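Local coordinates for glutamate receptor kainate-like protein (Pleurobrachia bachei, PDB 4ZDM) that binds glycine in the ligand-binding domain of a ctenophore ionotropic glutamate receptor subunit, and so probably helps to gate a glycine-activated ion channel, at residues Q157-D160 against Y161-I164; G172-G175 against E176-R180; S225-K228 against N229-T233; D232-M235 against L236-E240; E246-A249 against K250-Q254. One frame throughout, in Å; residues are numbered along the deposited sequence. Where two conformers were deposited one is given.

Interaction 1. Residues Q157-D160 against Y161-I164; sequences QNAD and YNRI. With NA (sodium ion), chain F; SO4 (sulfate ion), chain C.
Two first torsions bring Asn158 against Tyr161. Asn158 throws CG to the far side from its backbone N (chi1 -173°), whereas Tyr161 folds its ring back beside its own N (chi1 -76°), and Tyr161 CD2 then lies 3.8 Å from Asn158 CB, the methylene meeting the ring obliquely. The same turn of Asn158 delivers OD1 to an amide at the start of the helix: Asp160 N donates to Asn158 OD1 at 2.6 Å. The carbonyl of Asn158 is used as well, taking Asn162 N in the carbonyl plane at 3.1 Å. Asn162 lays OD1 over Ala159 CA, and its ND2 is held by the carbonyls of Leu153 and Asn156. Asp160 OD1 binds a sodium ion at 2.2 Å; a water on that ion accepts from Arg163 NH1, while Arg163 NE pairs with Asp167. Tyr161 packs its ring against Phe212 and donates OH to sulfate O2 at 2.7 Å, an anion also bound by Gln213 N and probably taken from the crystallisation liquor. Asparagine binding the amide two residues on forms an Asx turn, here serving as the N-cap of the surface helix 159-167.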
loop_
_atom_site.group_PDB
_atom_site.type_symbol
_atom_site.label_atom_id
_atom_site.label_comp_id
_atom_site.label_asym_id
_atom_site.label_seq_id
_atom_site.Cartn_x
_atom_site.Cartn_y
_atom_site.Cartn_z
ATOM N N GLN A 157 -19.616 -4.755 -31.116
ATOM C CA GLN A 157 -20.927 -5.060 -31.664
ATOM C C GLN A 157 -20.774 -5.762 -32.987
ATOM O O GLN A 157 -21.629 -6.547 -33.368
ATOM C CB GLN A 157 -21.761 -3.785 -31.813
ATOM C CG GLN A 157 -21.173 -2.763 -32.804
ATOM C CD GLN A 157 -22.074 -1.517 -32.978
ATOM O OE1 GLN A 157 -23.252 -1.632 -33.319
ATOM N NE2 GLN A 157 -21.510 -0.333 -32.747
ATOM N N ASN A 158 -19.669 -5.499 -33.684
ATOM C CA ASN A 158 -19.455 -6.063 -35.014
ATOM C C ASN A 158 -18.924 -7.488 -34.940
ATOM O O ASN A 158 -17.806 -7.740 -34.489
ATOM C CB ASN A 158 -18.476 -5.203 -35.803
ATOM C CG ASN A 158 -18.354 -5.639 -37.243
ATOM O OD1 ASN A 158 -18.500 -6.814 -37.571
ATOM N ND2 ASN A 158 -18.069 -4.686 -38.116
ATOM N N ALA A 159 -19.715 -8.448 -35.367
ATOM C CA ALA A 159 -19.260 -9.814 -35.308
ATOM C C ALA A 159 -17.998 -10.092 -36.156
ATOM O O ALA A 159 -17.299 -11.041 -35.850
ATOM C CB ALA A 159 -20.399 -10.759 -35.747
ATOM N N ASP A 160 -17.679 -9.282 -37.178
ATOM C CA ASP A 160 -16.422 -9.520 -37.924
ATOM C C ASP A 160 -15.192 -9.175 -37.048
ATOM O O ASP A 160 -14.181 -9.848 -37.147
ATOM C CB ASP A 160 -16.319 -8.706 -39.226
ATOM C CG ASP A 160 -17.328 -9.121 -40.292
ATOM O OD1 ASP A 160 -17.645 -10.316 -40.407
ATOM O OD2 ASP A 160 -17.788 -8.228 -41.037
ATOM N N TYR A 161 -15.262 -8.095 -36.261
ATOM C CA TYR A 161 -14.187 -7.798 -35.302
ATOM C C TYR A 161 -14.108 -8.918 -34.262
ATOM O O TYR A 161 -13.032 -9.310 -33.821
ATOM C CB TYR A 161 -14.412 -6.424 -34.651
ATOM C CG TYR A 161 -14.079 -5.241 -35.538
ATOM C CD1 TYR A 161 -12.974 -5.267 -36.379
ATOM C CD2 TYR A 161 -14.819 -4.063 -35.469
ATOM C CE1 TYR A 161 -12.660 -4.177 -37.186
ATOM C CE2 TYR A 161 -14.487 -2.957 -36.252
ATOM C CZ TYR A 161 -13.419 -3.021 -37.110
ATOM O OH TYR A 161 -13.079 -1.919 -37.889
ATOM N N ASN A 162 -15.266 -9.468 -33.856
ATOM C CA ASN A 162 -15.250 -10.584 -32.922
ATOM C C ASN A 162 -14.474 -11.743 -33.521
ATOM O O ASN A 162 -13.723 -12.421 -32.830
ATOM C CB ASN A 162 -16.659 -11.113 -32.571
ATOM C CG ASN A 162 -17.610 -10.075 -31.940
ATOM O OD1 ASN A 162 -18.837 -10.274 -31.979
ATOM N ND2 ASN A 162 -17.091 -9.021 -31.340
ATOM N N ARG A 163 -14.676 -11.972 -34.818
ATOM C CA ARG A 163 -14.033 -13.094 -35.505
ATOM C C ARG A 163 -12.522 -12.842 -35.616
ATOM O O ARG A 163 -11.725 -13.757 -35.479
ATOM C CB ARG A 163 -14.667 -13.291 -36.892
ATOM C CG ARG A 163 -14.109 -14.453 -37.710
ATOM C CD ARG A 163 -14.974 -15.713 -37.622
ATOM N NE ARG A 163 -14.226 -16.811 -38.205
ATOM C CZ ARG A 163 -14.470 -17.350 -39.402
ATOM N NH1 ARG A 163 -15.459 -16.899 -40.130
ATOM N NH2 ARG A 163 -13.725 -18.319 -39.846
ATOM N N ILE A 164 -12.149 -11.599 -35.893
ATOM C CA ILE A 164 -10.723 -11.235 -35.854
ATOM C C ILE A 164 -10.091 -11.629 -34.503
ATOM O O ILE A 164 -8.996 -12.183 -34.460
ATOM C CB ILE A 164 -10.572 -9.736 -36.146
ATOM C CG1 ILE A 164 -10.909 -9.412 -37.602
ATOM C CG2 ILE A 164 -9.142 -9.289 -35.767
ATOM C CD1 ILE A 164 -9.827 -9.799 -38.594
HETATM NA NA NA F . -17.177 -12.334 -39.591
HETATM S S SO4 C . -14.283 1.790 -37.094
HETATM O O1 SO4 C . -13.712 2.079 -38.423
HETATM O O2 SO4 C . -14.254 0.327 -36.890
HETATM O O3 SO4 C . -13.578 2.663 -36.125
HETATM O O4 SO4 C . -15.683 2.190 -37.008
HETATM O O HOH W 1 -21.289 -9.136 -32.176
HETATM O O HOH W 2 -16.883 -14.229 -40.635
#

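Interaction 2. Residues G172-G175 against E176-R180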
loop_
_atom_site.group_PDB
_atom_site.type_symbol
_atom_site.label_atom_id
_atom_site.label_comp_id
_atom_site.label_asym_id
_atom_site.label_seq_id
_atom_site.Cartn_x
_atom_site.Cartn_y
_atom_site.Cartn_z
ATOM N N GLY A 172 1.899 -13.338 -25.663
ATOM C CA GLY A 172 1.945 -13.077 -24.242
ATOM C C GLY A 172 2.321 -11.657 -23.857
ATOM O O GLY A 172 2.141 -11.251 -22.717
ATOM N N SER A 173 2.866 -10.900 -24.805
ATOM C CA SER A 173 3.295 -9.540 -24.529
ATOM C C SER A 173 3.312 -8.725 -25.815
ATOM O O SER A 173 3.379 -9.275 -26.906
ATOM C CB SER A 173 4.679 -9.518 -23.896
ATOM O OG SER A 173 5.658 -9.947 -24.817
ATOM N N TYR A 174 3.258 -7.411 -25.652
ATOM C CA TYR A 174 3.401 -6.460 -26.738
ATOM C C TYR A 174 4.693 -6.690 -27.500
ATOM O O TYR A 174 4.703 -6.750 -28.732
ATOM C CB TYR A 174 3.349 -5.062 -26.145
ATOM C CG TYR A 174 3.487 -3.905 -27.046
ATOM C CD1 TYR A 174 2.453 -3.553 -27.898
ATOM C CD2 TYR A 174 4.541 -3.040 -26.931
ATOM C CE1 TYR A 174 2.533 -2.406 -28.653
ATOM C CE2 TYR A 174 4.601 -1.886 -27.667
ATOM C CZ TYR A 174 3.580 -1.581 -28.515
ATOM O OH TYR A 174 3.584 -0.384 -29.234
ATOM N N GLY A 175 5.789 -6.850 -26.749
ATOM C CA GLY A 175 7.079 -7.114 -27.375
ATOM C C GLY A 175 7.085 -8.342 -28.255
ATOM O O GLY A 175 7.696 -8.355 -29.332
ATOM N N GLU A 176 6.427 -9.394 -27.800
ATOM C CA GLU A 176 6.344 -10.603 -28.581
ATOM C C GLU A 176 5.545 -10.387 -29.857
ATOM O O GLU A 176 5.910 -10.883 -30.922
ATOM C CB GLU A 176 5.746 -11.745 -27.768
ATOM C CG GLU A 176 5.816 -13.021 -28.545
ATOM C CD GLU A 176 5.284 -14.209 -27.787
ATOM O OE1 GLU A 176 5.016 -14.062 -26.582
ATOM O OE2 GLU A 176 5.167 -15.297 -28.411
ATOM N N GLY A 177 4.459 -9.622 -29.790
ATOM C CA GLY A 177 3.713 -9.334 -31.008
ATOM C C GLY A 177 4.552 -8.587 -32.033
ATOM O O GLY A 177 4.512 -8.865 -33.229
ATOM N N LEU A 178 5.290 -7.600 -31.575
ATOM C CA LEU A 178 6.160 -6.832 -32.468
ATOM C C LEU A 178 7.217 -7.716 -33.084
ATOM O O LEU A 178 7.509 -7.608 -34.265
ATOM C CB LEU A 178 6.830 -5.681 -31.729
ATOM C CG LEU A 178 5.929 -4.587 -31.159
ATOM C CD1 LEU A 178 6.755 -3.734 -30.225
ATOM C CD2 LEU A 178 5.411 -3.768 -32.265
ATOM N N GLU A 179 7.765 -8.616 -32.286
ATOM C CA GLU A 179 8.764 -9.540 -32.796
ATOM C C GLU A 179 8.217 -10.436 -33.894
ATOM O O GLU A 179 8.886 -10.653 -34.912
ATOM C CB GLU A 179 9.274 -10.355 -31.638
ATOM C CG GLU A 179 10.357 -11.307 -31.971
ATOM C CD GLU A 179 10.811 -11.994 -30.708
ATOM O OE1 GLU A 179 10.213 -13.065 -30.354
ATOM O OE2 GLU A 179 11.685 -11.393 -30.026
ATOM N N ARG A 180 7.027 -10.992 -33.678
ATOM C CA ARG A 180 6.426 -11.842 -34.681
ATOM C C ARG A 180 6.127 -11.065 -35.940
ATOM O O ARG A 180 6.294 -11.560 -37.076
ATOM C CB ARG A 180 5.155 -12.473 -34.155
ATOM C CG ARG A 180 5.341 -13.521 -33.113
ATOM C CD ARG A 180 5.713 -14.828 -33.772
ATOM N NE ARG A 180 4.613 -15.466 -34.499
ATOM C CZ ARG A 180 3.709 -16.274 -33.951
ATOM N NH1 ARG A 180 3.695 -16.533 -32.648
ATOM N NH2 ARG A 180 2.797 -16.810 -34.716
HETATM O O HOH W 3 5.862 -12.604 -24.421
#
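Tyr174 and Leu178, one helical turn apart, form the close-packed side of this contact. Leu178 CD1 sits over one face of the Tyr174 ring, 4.2 Å from its centroid and displaced toward the rim, a CH-pi contact whose nearest ring atom, Tyr174 CE2, is 3.8 Å from that methyl. The ring reaches this place because Tyr174 CG lies opposite the backbone N (chi1 179°). Both side chains touch Phe188, Ile195 and Ala198; the Tyr174 side chain also lies about 7 Å from the bound glycine and touches Arg147, which lines its pocket. The other side is wet and looser. Ser173 OG, tucked between its own N and carbonyl carbon (chi1 68°), accepts Glu176 N at 3.1 Å. Glu176 was modelled in two conformers; in the one described, OE1 shares a water with Ser173 OG and takes Gly172 N only weakly, Glu176 OE1 lying 3.3 Å from that nitrogen. Chemically, then, the start of helix 174-182 has a serine N-cap and an apolar side packed on the protein, while the carboxylate, reaching back to the helix start, is probably mobile and may gain from the partial positive charge there.

Interaction 3. Residues S225-K228 against N229-T233; sequences SPFK and NLVDT
Lys228 stretches its aliphatic chain across Asp232, one turn further on, with Lys228 CG 3.7 Å from Asp232 OD2. A bend at its last torsion (chi4 -66°) then brings the ammonium back to the carboxylate, and Lys228 NZ meets Asp232 OD2 at 2.7 Å on the syn lone pair, as a salt bridge. The other oxygen, Asp232 OD1, takes the amide of Leu109, so both oxygens of this carboxylate have partners. On the buried side Phe227 and Val231 point the same way, Val231 CG2 lying at the edge of the ring, 3.9 Å from Phe227 CD1; Leu221 and Leu5 cover the phenylalanine, and Met48 and Leu52 of helix 40-52 the valine. Ser225 OG stands 3.2 Å above the centre of the Phe227 ring while accepting from Phe227 N. Phenylalanine in the N-cap position has no side-chain acceptor, and water makes good the lack: one water joins Asn229 N to Ser225 O, and another joins Leu230 N to Pro226 O. An ST turn set within a type I beta turn thus leads into helix 228-240, whose first turn carries the classic lysine-aspartate bridge four residues apart.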
loop_
_atom_site.group_PDB
_atom_site.type_symbol
_atom_site.label_atom_id
_atom_site.label_comp_id
_atom_site.label_asym_id
_atom_site.label_seq_id
_atom_site.Cartn_x
_atom_site.Cartn_y
_atom_site.Cartn_z
ATOM N N SER A 225 -13.136 7.127 -5.921
ATOM C CA SER A 225 -11.876 7.568 -5.359
ATOM C C SER A 225 -11.936 8.999 -4.899
ATOM O O SER A 225 -12.327 9.874 -5.683
ATOM C CB SER A 225 -10.746 7.446 -6.387
ATOM O OG SER A 225 -9.547 7.960 -5.819
ATOM N N PRO A 226 -11.440 9.245 -3.688
ATOM C CA PRO A 226 -11.462 10.624 -3.222
ATOM C C PRO A 226 -10.473 11.522 -3.925
ATOM O O PRO A 226 -10.607 12.750 -3.752
ATOM C CB PRO A 226 -11.154 10.477 -1.727
ATOM C CG PRO A 226 -10.413 9.227 -1.588
ATOM C CD PRO A 226 -10.961 8.295 -2.659
ATOM N N PHE A 227 -9.498 10.991 -4.656
ATOM C CA PHE A 227 -8.524 11.858 -5.284
ATOM C C PHE A 227 -8.713 11.947 -6.812
ATOM O O PHE A 227 -7.950 12.612 -7.488
ATOM C CB PHE A 227 -7.074 11.458 -4.895
ATOM C CG PHE A 227 -6.722 10.026 -5.168
ATOM C CD1 PHE A 227 -6.298 9.623 -6.414
ATOM C CD2 PHE A 227 -6.802 9.098 -4.175
ATOM C CE1 PHE A 227 -5.975 8.319 -6.673
ATOM C CE2 PHE A 227 -6.444 7.786 -4.416
ATOM C CZ PHE A 227 -6.058 7.391 -5.662
ATOM N N LYS A 228 -9.789 11.359 -7.351
ATOM C CA LYS A 228 -10.033 11.449 -8.786
ATOM C C LYS A 228 -10.160 12.890 -9.296
ATOM O O LYS A 228 -9.580 13.219 -10.321
ATOM C CB LYS A 228 -11.287 10.685 -9.213
ATOM C CG LYS A 228 -11.463 10.662 -10.737
ATOM C CD LYS A 228 -12.563 9.744 -11.152
ATOM C CE LYS A 228 -12.629 9.632 -12.651
ATOM N NZ LYS A 228 -13.019 10.899 -13.339
ATOM N N ASN A 229 -10.913 13.741 -8.616
ATOM C CA ASN A 229 -11.087 15.069 -9.129
ATOM C C ASN A 229 -9.779 15.844 -9.199
ATOM O O ASN A 229 -9.562 16.601 -10.144
ATOM C CB ASN A 229 -12.116 15.851 -8.280
ATOM C CG ASN A 229 -13.527 15.304 -8.417
ATOM O OD1 ASN A 229 -13.877 14.668 -9.408
ATOM N ND2 ASN A 229 -14.357 15.572 -7.408
ATOM N N LEU A 230 -8.879 15.661 -8.232
ATOM C CA LEU A 230 -7.592 16.335 -8.255
ATOM C C LEU A 230 -6.696 15.815 -9.373
ATOM O O LEU A 230 -5.983 16.575 -10.038
ATOM C CB LEU A 230 -6.877 16.222 -6.894
ATOM C CG LEU A 230 -7.519 17.032 -5.753
ATOM C CD1 LEU A 230 -6.800 16.660 -4.462
ATOM C CD2 LEU A 230 -7.397 18.488 -6.001
ATOM N N VAL A 231 -6.729 14.511 -9.613
ATOM C CA VAL A 231 -5.978 13.917 -10.716
ATOM C C VAL A 231 -6.487 14.475 -12.041
ATOM O O VAL A 231 -5.729 14.847 -12.909
ATOM C CB VAL A 231 -6.090 12.388 -10.672
ATOM C CG1 VAL A 231 -5.604 11.720 -11.908
ATOM C CG2 VAL A 231 -5.300 11.829 -9.501
ATOM N N ASP A 232 -7.804 14.496 -12.187
ATOM C CA ASP A 232 -8.431 14.996 -13.436
ATOM C C ASP A 232 -8.057 16.448 -13.722
ATOM O O ASP A 232 -7.721 16.781 -14.853
ATOM C CB ASP A 232 -9.936 14.853 -13.368
ATOM C CG ASP A 232 -10.440 13.435 -13.529
ATOM O OD1 ASP A 232 -9.671 12.505 -13.803
ATOM O OD2 ASP A 232 -11.683 13.243 -13.345
ATOM N N THR A 233 -8.076 17.295 -12.698
ATOM C CA THR A 233 -7.744 18.713 -12.868
ATOM C C THR A 233 -6.286 18.841 -13.285
ATOM O O THR A 233 -5.943 19.618 -14.197
ATOM C CB THR A 233 -8.034 19.447 -11.589
ATOM O OG1 THR A 233 -9.472 19.491 -11.438
ATOM C CG2 THR A 233 -7.489 20.875 -11.661
HETATM O O HOH W 4 -12.645 12.737 -6.367
HETATM O O HOH W 5 -10.137 14.863 -5.592
#

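Interaction 4. Residues D232-M235 against L236-E240; sequences DTFM and LGIRE
Phe234 and Ile238 touch on the face of the helix turned toward the protein, and beneath them runs an unbroken ladder of backbone bonds. Four carbonyls are each taken by the amide four residues on: Asp232 O by Leu236 N, Thr233 O by Gly237 N, Phe234 O by Ile238 N and Met235 O by Arg239 N. The longest rung, Ile238 N to Phe234 O, measures 3.3 Å. Ile238 carries CG1 between its N and carbonyl carbon (chi1 52°), which brings this methylene to 3.4 Å from Met235 O and sends CD1 on to Phe234 CE2 at 3.8 Å, oblique to the ring. Met235 SD is a looser apolar neighbour of Ile238 CD1, at 4.3 Å. Among the polar side chains, the carboxylate of Asp232 is already satisfied by Lys228 and a backbone amide. Arg239 reaches out to the loop, where a bend about its CG-CD bond (chi3 73°) turns the guanidinium so that NH1 donates to Ser110 O. The apolar groups face different helices, Phe234 lying on Met47, Met48 and Leu52 of helix 40-52, Ile238 on Val243 and Ile244 of the following helix. This is an amphipathic alpha-helix, regular in its bonding, touching helices 40-52 and 243-254, with Arg239 bonded to the loop at Ser110.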
loop_
_atom_site.group_PDB
_atom_site.type_symbol
_atom_site.label_atom_id
_atom_site.label_comp_id
_atom_site.label_asym_id
_atom_site.label_seq_id
_atom_site.Cartn_x
_atom_site.Cartn_y
_atom_site.Cartn_z
ATOM N N ASP A 232 -7.804 14.496 -12.187
ATOM C CA ASP A 232 -8.431 14.996 -13.436
ATOM C C ASP A 232 -8.057 16.448 -13.722
ATOM O O ASP A 232 -7.721 16.781 -14.853
ATOM C CB ASP A 232 -9.936 14.853 -13.368
ATOM C CG ASP A 232 -10.440 13.435 -13.529
ATOM O OD1 ASP A 232 -9.671 12.505 -13.803
ATOM O OD2 ASP A 232 -11.683 13.243 -13.345
ATOM N N THR A 233 -8.076 17.295 -12.698
ATOM C CA THR A 233 -7.744 18.713 -12.868
ATOM C C THR A 233 -6.286 18.841 -13.285
ATOM O O THR A 233 -5.943 19.618 -14.197
ATOM C CB THR A 233 -8.034 19.447 -11.589
ATOM O OG1 THR A 233 -9.472 19.491 -11.438
ATOM C CG2 THR A 233 -7.489 20.875 -11.661
ATOM N N PHE A 234 -5.394 18.093 -12.626
ATOM C CA PHE A 234 -4.005 18.162 -13.016
ATOM C C PHE A 234 -3.804 17.694 -14.449
ATOM O O PHE A 234 -3.071 18.328 -15.230
ATOM C CB PHE A 234 -3.134 17.312 -12.076
ATOM C CG PHE A 234 -1.703 17.347 -12.460
ATOM C CD1 PHE A 234 -0.925 18.405 -12.069
ATOM C CD2 PHE A 234 -1.183 16.395 -13.307
ATOM C CE1 PHE A 234 0.371 18.525 -12.498
ATOM C CE2 PHE A 234 0.164 16.522 -13.718
ATOM C CZ PHE A 234 0.877 17.571 -13.294
ATOM N N MET A 235 -4.420 16.565 -14.829
ATOM C CA MET A 235 -4.223 16.042 -16.142
ATOM C C MET A 235 -4.722 17.014 -17.210
ATOM O O MET A 235 -4.094 17.177 -18.270
ATOM C CB MET A 235 -4.923 14.691 -16.271
ATOM C CG MET A 235 -4.580 13.935 -17.517
ATOM S SD MET A 235 -2.965 13.139 -17.426
ATOM C CE MET A 235 -3.415 11.598 -16.642
ATOM N N LEU A 236 -5.852 17.623 -16.949
ATOM C CA LEU A 236 -6.398 18.568 -17.897
ATOM C C LEU A 236 -5.469 19.737 -18.105
ATOM O O LEU A 236 -5.304 20.243 -19.224
ATOM C CB LEU A 236 -7.762 19.059 -17.452
ATOM C CG LEU A 236 -8.420 20.086 -18.376
ATOM C CD1 LEU A 236 -8.639 19.613 -19.817
ATOM C CD2 LEU A 236 -9.723 20.489 -17.748
ATOM N N GLY A 237 -4.842 20.203 -17.054
ATOM C CA GLY A 237 -3.950 21.334 -17.216
ATOM C C GLY A 237 -2.795 21.030 -18.130
ATOM O O GLY A 237 -2.469 21.810 -19.055
ATOM N N ILE A 238 -2.120 19.906 -17.922
ATOM C CA ILE A 238 -0.991 19.564 -18.780
ATOM C C ILE A 238 -1.459 19.134 -20.175
ATOM O O ILE A 238 -0.732 19.320 -21.143
ATOM C CB ILE A 238 -0.072 18.502 -18.169
ATOM C CG1 ILE A 238 -0.769 17.223 -17.686
ATOM C CG2 ILE A 238 0.709 19.142 -17.015
ATOM C CD1 ILE A 238 0.172 16.059 -17.462
ATOM N N ARG A 239 -2.665 18.614 -20.333
ATOM C CA ARG A 239 -3.158 18.302 -21.659
ATOM C C ARG A 239 -3.446 19.566 -22.436
ATOM O O ARG A 239 -2.975 19.732 -23.573
ATOM C CB ARG A 239 -4.427 17.419 -21.548
ATOM C CG ARG A 239 -4.892 16.872 -22.905
ATOM C CD ARG A 239 -6.082 15.942 -22.808
ATOM N NE ARG A 239 -7.311 16.643 -22.516
ATOM C CZ ARG A 239 -8.454 16.062 -22.212
ATOM N NH1 ARG A 239 -8.513 14.765 -22.009
ATOM N NH2 ARG A 239 -9.558 16.763 -22.114
ATOM N N GLU A 240 -4.210 20.467 -21.833
ATOM C CA GLU A 240 -4.630 21.710 -22.516
ATOM C C GLU A 240 -3.422 22.583 -22.840
ATOM O O GLU A 240 -3.419 23.248 -23.864
ATOM C CB GLU A 240 -5.617 22.491 -21.659
ATOM C CG GLU A 240 -6.242 23.727 -22.337
ATOM C CD GLU A 240 -5.389 24.975 -22.275
ATOM O OE1 GLU A 240 -5.595 25.839 -23.168
ATOM O OE2 GLU A 240 -4.568 25.132 -21.359
#

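Interaction 5. Residues E246-A249 against K250-Q254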
loop_
_atom_site.group_PDB
_atom_site.type_symbol
_atom_site.label_atom_id
_atom_site.label_comp_id
_atom_site.label_asym_id
_atom_site.label_seq_id
_atom_site.Cartn_x
_atom_site.Cartn_y
_atom_site.Cartn_z
ATOM N N GLU A 246 4.138 17.600 -25.836
ATOM C CA GLU A 246 5.576 17.893 -25.845
ATOM C C GLU A 246 6.415 16.771 -25.252
ATOM O O GLU A 246 7.478 16.451 -25.789
ATOM C CB GLU A 246 5.860 19.193 -25.087
ATOM C CG GLU A 246 5.323 20.460 -25.754
ATOM C CD GLU A 246 5.355 21.670 -24.807
ATOM O OE1 GLU A 246 5.713 21.511 -23.603
ATOM O OE2 GLU A 246 5.023 22.782 -25.279
ATOM N N LEU A 247 5.930 16.134 -24.186
ATOM C CA LEU A 247 6.645 14.971 -23.627
ATOM C C LEU A 247 6.700 13.856 -24.615
ATOM O O LEU A 247 7.735 13.214 -24.772
ATOM C CB LEU A 247 5.974 14.494 -22.325
ATOM C CG LEU A 247 6.158 15.327 -21.094
ATOM C CD1 LEU A 247 5.232 14.909 -19.988
ATOM C CD2 LEU A 247 7.633 15.199 -20.630
ATOM N N TYR A 248 5.573 13.567 -25.250
ATOM C CA TYR A 248 5.538 12.478 -26.210
ATOM C C TYR A 248 6.526 12.739 -27.336
ATOM O O TYR A 248 7.325 11.869 -27.714
ATOM C CB TYR A 248 4.132 12.285 -26.757
ATOM C CG TYR A 248 3.956 10.980 -27.485
ATOM C CD1 TYR A 248 4.344 10.873 -28.813
ATOM C CD2 TYR A 248 3.441 9.869 -26.853
ATOM C CE1 TYR A 248 4.225 9.681 -29.476
ATOM C CE2 TYR A 248 3.286 8.688 -27.521
ATOM C CZ TYR A 248 3.678 8.596 -28.808
ATOM O OH TYR A 248 3.554 7.408 -29.496
ATOM N N ALA A 249 6.487 13.940 -27.868
ATOM C CA ALA A 249 7.430 14.299 -28.935
ATOM C C ALA A 249 8.873 14.211 -28.491
ATOM O O ALA A 249 9.772 13.774 -29.276
ATOM C CB ALA A 249 7.105 15.700 -29.459
ATOM N N LYS A 250 9.175 14.595 -27.251
ATOM C CA LYS A 250 10.532 14.486 -26.766
ATOM C C LYS A 250 11.023 13.038 -26.802
ATOM O O LYS A 250 12.171 12.751 -27.233
ATOM C CB LYS A 250 10.639 15.049 -25.354
ATOM C CG LYS A 250 12.019 14.926 -24.765
ATOM C CD LYS A 250 12.124 15.519 -23.380
ATOM C CE LYS A 250 11.474 14.608 -22.386
ATOM N NZ LYS A 250 11.726 15.163 -21.036
ATOM N N TYR A 251 10.202 12.099 -26.324
ATOM C CA TYR A 251 10.627 10.717 -26.330
ATOM C C TYR A 251 10.674 10.126 -27.725
ATOM O O TYR A 251 11.582 9.333 -28.026
ATOM C CB TYR A 251 9.698 9.882 -25.406
ATOM C CG TYR A 251 10.084 10.022 -23.950
ATOM C CD1 TYR A 251 11.053 9.218 -23.398
ATOM C CD2 TYR A 251 9.537 10.996 -23.151
ATOM C CE1 TYR A 251 11.441 9.371 -22.105
ATOM C CE2 TYR A 251 9.939 11.191 -21.845
ATOM C CZ TYR A 251 10.884 10.368 -21.317
ATOM O OH TYR A 251 11.304 10.491 -20.031
ATOM N N GLU A 252 9.749 10.532 -28.595
ATOM C CA GLU A 252 9.754 10.110 -29.994
ATOM C C GLU A 252 11.053 10.543 -30.674
ATOM O O GLU A 252 11.662 9.795 -31.420
ATOM C CB GLU A 252 8.557 10.736 -30.691
ATOM C CG GLU A 252 7.858 9.947 -31.726
ATOM C CD GLU A 252 6.626 10.716 -32.208
ATOM O OE1 GLU A 252 6.429 11.866 -31.740
ATOM O OE2 GLU A 252 5.864 10.192 -33.042
ATOM N N ASN A 253 11.485 11.750 -30.373
ATOM C CA ASN A 253 12.728 12.267 -30.963
ATOM C C ASN A 253 14.001 11.681 -30.340
ATOM O O ASN A 253 15.054 11.653 -30.995
ATOM C CB ASN A 253 12.733 13.787 -30.854
ATOM C CG ASN A 253 11.696 14.430 -31.761
ATOM O OD1 ASN A 253 11.457 13.954 -32.872
ATOM N ND2 ASN A 253 11.065 15.506 -31.291
ATOM N N GLN A 254 13.944 11.224 -29.098
ATOM C CA GLN A 254 15.084 10.572 -28.448
ATOM C C GLN A 254 15.362 9.211 -29.079
ATOM O O GLN A 254 16.453 8.672 -28.930
ATOM C CB GLN A 254 14.865 10.381 -26.941
ATOM C CG GLN A 254 14.969 11.644 -26.121
ATOM C CD GLN A 254 14.850 11.404 -24.629
ATOM O OE1 GLN A 254 14.643 10.272 -24.177
ATOM N NE2 GLN A 254 14.990 12.485 -23.847
HETATM O O HOH W 6 4.216 7.684 -32.225
#
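Among the side-chain contacts, Tyr248 and Glu252 come first: the carboxylate arrives at the edge of the phenol ring, Glu252 OE1 3.7 Å from Tyr248 CD1, the two planes 80° apart. A water closes the far end, 2.8 Å from Tyr248 OH and donating to Glu252 OE2 at 3.1 Å. Tyr251 turns a ring edge on the backbone, CD2 lying 3.3 Å from Leu247 O in the plane of the ring. That same carbonyl accepts Tyr251 N, and the remaining backbone bonds, Lys250 N to Glu246 O, Glu252 N to Tyr248 O and Asn253 N to Ala249 O, continue the alpha-helical pattern. Leu247 and Lys250 lie alongside each other, the methyl Leu247 CD2 4.1 Å from the ammonium Lys250 NZ, a loose contact, with Leu247 turned to Val40 and Ile44 of helix 40-52. Charge draws Lys250 to that helix as well, where Glu43 OE1 receives both Lys250 NZ and Tyr251 OH. Carbon-bound ring hydrogens, which bear slight positive charge, are therefore presented to oxygen in both tyrosines, and the carboxylate of Glu252 is probably steadied by them and by the bridging water, while a salt bridge ties Lys250 to Glu43 of helix 40-52.

All five are local contacts along a helix or at its start, but their surroundings differ. Interaction 1 is at the surface, where ions and water meet its side chains, whereas interactions 2 to 5 are partly buried and each sets an apolar or aromatic face against the protein. Interactions 1, 2 and 3 are helix beginnings, with asparagine and serine capping bonds in the first two, and in the third Phe227 at the cap position and waters bridging early amides. Interactions 3 and 4 overlap at Asp232 and Thr233 on helix 228-240; interaction 5 is on the next helix, and all three lean on helix 40-52. Interaction 2 lies across the chain's centre from interactions 3 and 4, nearer the bound glycine.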